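Local structure of serine hydrolase CCSP0084 (Cycloclasticus sp. P1, 4I3F) at residues 150-154 against 258-262. The protein is a serine hydrolase of the alpha/beta-hydrolase superfamily that probably cleaves carbon-carbon bonds in meta-cleavage products of aromatic degradation and may also act as an esterase. Residues are numbered along the deposited sequence; the frame is centred on the assembly and turned at random.
Sequences PVGAP and NAYYL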
ATOM      1  N   PRO A 150      -2.338  -2.812   7.188  1.00 10.96           N
ATOM      2  CA  PRO A 150      -2.753  -3.644   6.063  1.00  8.38           C
ATOM      3  C   PRO A 150      -4.211  -4.107   6.127  1.00  9.84           C
ATOM      4  O   PRO A 150      -4.753  -4.320   7.210  1.00 12.81           O
ATOM      5  CB  PRO A 150      -1.829  -4.865   6.191  1.00  9.33           C
ATOM      6  CG  PRO A 150      -1.637  -5.012   7.667  1.00 11.24           C
ATOM      7  CD  PRO A 150      -1.567  -3.578   8.189  1.00 12.37           C
ATOM      8  N   VAL A 151      -4.831  -4.269   4.958  1.00 12.72           N
ATOM      9  CA  VAL A 151      -6.051  -5.071   4.878  1.00 12.60           C
ATOM     10  C   VAL A 151      -5.612  -6.530   4.850  1.00 15.12           C
ATOM     11  O   VAL A 151      -4.422  -6.808   4.707  1.00 12.86           O
ATOM     12  CB  VAL A 151      -6.924  -4.713   3.652  1.00 13.00           C
ATOM     13  CG1 VAL A 151      -7.423  -3.276   3.766  1.00 17.40           C
ATOM     14  CG2 VAL A 151      -6.167  -4.905   2.337  1.00 13.41           C
ATOM     15  N   GLY A 152      -6.550  -7.462   5.014  1.00 12.72           N
ATOM     16  CA  GLY A 152      -6.186  -8.871   5.055  1.00 12.95           C
ATOM     17  C   GLY A 152      -6.743  -9.596   6.268  1.00 13.79           C
ATOM     18  O   GLY A 152      -6.766 -10.822   6.299  1.00 18.11           O
ATOM     19  N   ALA A 153      -7.182  -8.832   7.265  1.00 18.97           N
ATOM     20  CA  ALA A 153      -7.887  -9.391   8.418  1.00 19.42           C
ATOM     21  C   ALA A 153      -9.371  -9.051   8.294  1.00 21.24           C
ATOM     22  O   ALA A 153      -9.729  -8.059   7.665  1.00 18.13           O
ATOM     23  CB  ALA A 153      -7.318  -8.832   9.705  1.00 18.88           C
ATOM     24  N   PRO A 154     -10.244  -9.873   8.892  1.00 20.30           N
ATOM     25  CA  PRO A 154     -11.677  -9.571   8.822  1.00 20.26           C
ATOM     26  C   PRO A 154     -12.070  -8.434   9.759  1.00 20.36           C
ATOM     27  O   PRO A 154     -11.615  -8.406  10.907  1.00 26.55           O
ATOM     28  CB  PRO A 154     -12.334 -10.890   9.253  1.00 22.67           C
ATOM     29  CG  PRO A 154     -11.304 -11.559  10.121  1.00 31.94           C
ATOM     30  CD  PRO A 154      -9.978 -11.185   9.505  1.00 22.39           C
ATOM     31  N   ASN A 258      -6.894  -5.403  13.479  1.00 12.95           N
ATOM     32  CA  ASN A 258      -6.383  -6.183  12.336  1.00 13.08           C
ATOM     33  C   ASN A 258      -4.962  -6.550  12.492  1.00 11.46           C
ATOM     34  O   ASN A 258      -4.555  -7.578  12.119  1.00 11.51           O
ATOM     35  CB  ASN A 258      -6.361  -5.414  11.076  1.00 17.39           C
ATOM     36  CG  ASN A 258      -7.637  -5.210  10.625  1.00 21.87           C
ATOM     37  OD1 ASN A 258      -8.134  -6.096  10.148  1.00 51.87           O
ATOM     38  ND2 ASN A 258      -8.309  -4.129  11.095  1.00 45.36           N
ATOM     39  N   ALA A 259      -4.212  -5.618  13.028  1.00 10.61           N
ATOM     40  CA  ALA A 259      -2.797  -5.903  13.208  1.00 12.16           C
ATOM     41  C   ALA A 259      -2.642  -7.013  14.227  1.00 11.13           C
ATOM     42  O   ALA A 259      -1.833  -7.934  14.047  1.00 11.20           O
ATOM     43  CB  ALA A 259      -2.038  -4.648  13.637  1.00 11.99           C
ATOM     44  N   TYR A 260      -3.416  -6.932  15.305  1.00 13.88           N
ATOM     45  CA  TYR A 260      -3.385  -7.967  16.333  1.00  8.21           C
ATOM     46  C   TYR A 260      -3.806  -9.329  15.782  1.00  9.64           C
ATOM     47  O   TYR A 260      -3.257 -10.368  16.171  1.00 11.90           O
ATOM     48  CB  TYR A 260      -4.320  -7.592  17.474  1.00  9.64           C
ATOM     49  CG  TYR A 260      -3.943  -6.342  18.246  1.00 11.43           C
ATOM     50  CD1 TYR A 260      -4.855  -5.754  19.115  1.00 15.03           C
ATOM     51  CD2 TYR A 260      -2.686  -5.761  18.130  1.00 10.56           C
ATOM     52  CE1 TYR A 260      -4.531  -4.619  19.837  1.00 13.76           C
ATOM     53  CE2 TYR A 260      -2.365  -4.613  18.854  1.00 10.57           C
ATOM     54  CZ  TYR A 260      -3.283  -4.060  19.699  1.00 11.82           C
ATOM     55  OH  TYR A 260      -2.955  -2.935  20.437  1.00 13.95           O
ATOM     56  N   TYR A 261      -4.805  -9.324  14.901  1.00 12.90           N
ATOM     57  CA  TYR A 261      -5.302 -10.536  14.255  1.00 11.95           C
ATOM     58  C   TYR A 261      -4.195 -11.176  13.431  1.00 10.72           C
ATOM     59  O   TYR A 261      -3.975 -12.398  13.507  1.00 13.14           O
ATOM     60  CB  TYR A 261      -6.454 -10.155  13.323  1.00 12.18           C
ATOM     61  CG  TYR A 261      -7.162 -11.306  12.642  1.00 13.34           C
ATOM     62  CD1 TYR A 261      -8.309 -11.859  13.188  1.00 15.33           C
ATOM     63  CD2 TYR A 261      -6.693 -11.823  11.440  1.00 16.84           C
ATOM     64  CE1 TYR A 261      -8.968 -12.907  12.558  1.00 17.62           C
ATOM     65  CE2 TYR A 261      -7.339 -12.873  10.812  1.00 16.26           C
ATOM     66  CZ  TYR A 261      -8.473 -13.406  11.368  1.00 17.97           C
ATOM     67  OH  TYR A 261      -9.122 -14.447  10.730  1.00 21.33           O
ATOM     68  N   LEU A 262      -3.515 -10.355  12.634  1.00  9.73           N
ATOM     69  CA  LEU A 262      -2.475 -10.857  11.749  1.00 12.16           C
ATOM     70  C   LEU A 262      -1.298 -11.425  12.539  1.00  9.91           C
ATOM     71  O   LEU A 262      -0.848 -12.546  12.264  1.00 11.43           O
ATOM     72  CB  LEU A 262      -2.030  -9.791  10.745  1.00  9.71           C
ATOM     73  CG  LEU A 262      -3.108  -9.424   9.718  1.00 10.93           C
ATOM     74  CD1 LEU A 262      -2.743  -8.174   8.935  1.00 11.59           C
ATOM     75  CD2 LEU A 262      -3.366 -10.581   8.754  1.00  8.69           C
TER
HETATM   76  O   HOH W   1      -9.687  -8.100  12.559  1.00 29.87           O
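P150 meets L262 where, in this alpha/beta hydrolase fold, the loop leaving strand 142-148 runs past helix 257-265, which follows the neighbouring parallel strand 243-248. The P150 ring and the L262 side chain pass alongside each other, pointing opposite ways, with CG of P150 lying 3.6 Å from CD1 of L262. A backbone hydrogen bond of V151 with S125 ties the loop to what is probably the nucleophile elbow. At G152 phi is 128°, and with this backbone a side chain would be jammed against the V151 carbonyl oxygen; G152 O lies a loose 4.2 Å from L262 CD2. A153 then points its methyl into the helix, where CB sits 3.5 Å from Y261 CD2 and 4.3 Å from L262 CG. P154 lies over one face of the Y261 ring in a CH-pi contact, its CD 3.5 Å from the ring centroid and 22° off the normal. A chi1 of -176° sets the Y261 ring trans to the Y261 backbone nitrogen, which carries it out to this proline. With an alanine here, P154 CD would probably lose its aromatic partner and a gap would open beside the A153 methyl. N258 gives its ND2 to P255 O, and nearby a water donates to P154 O at 2.6 Å.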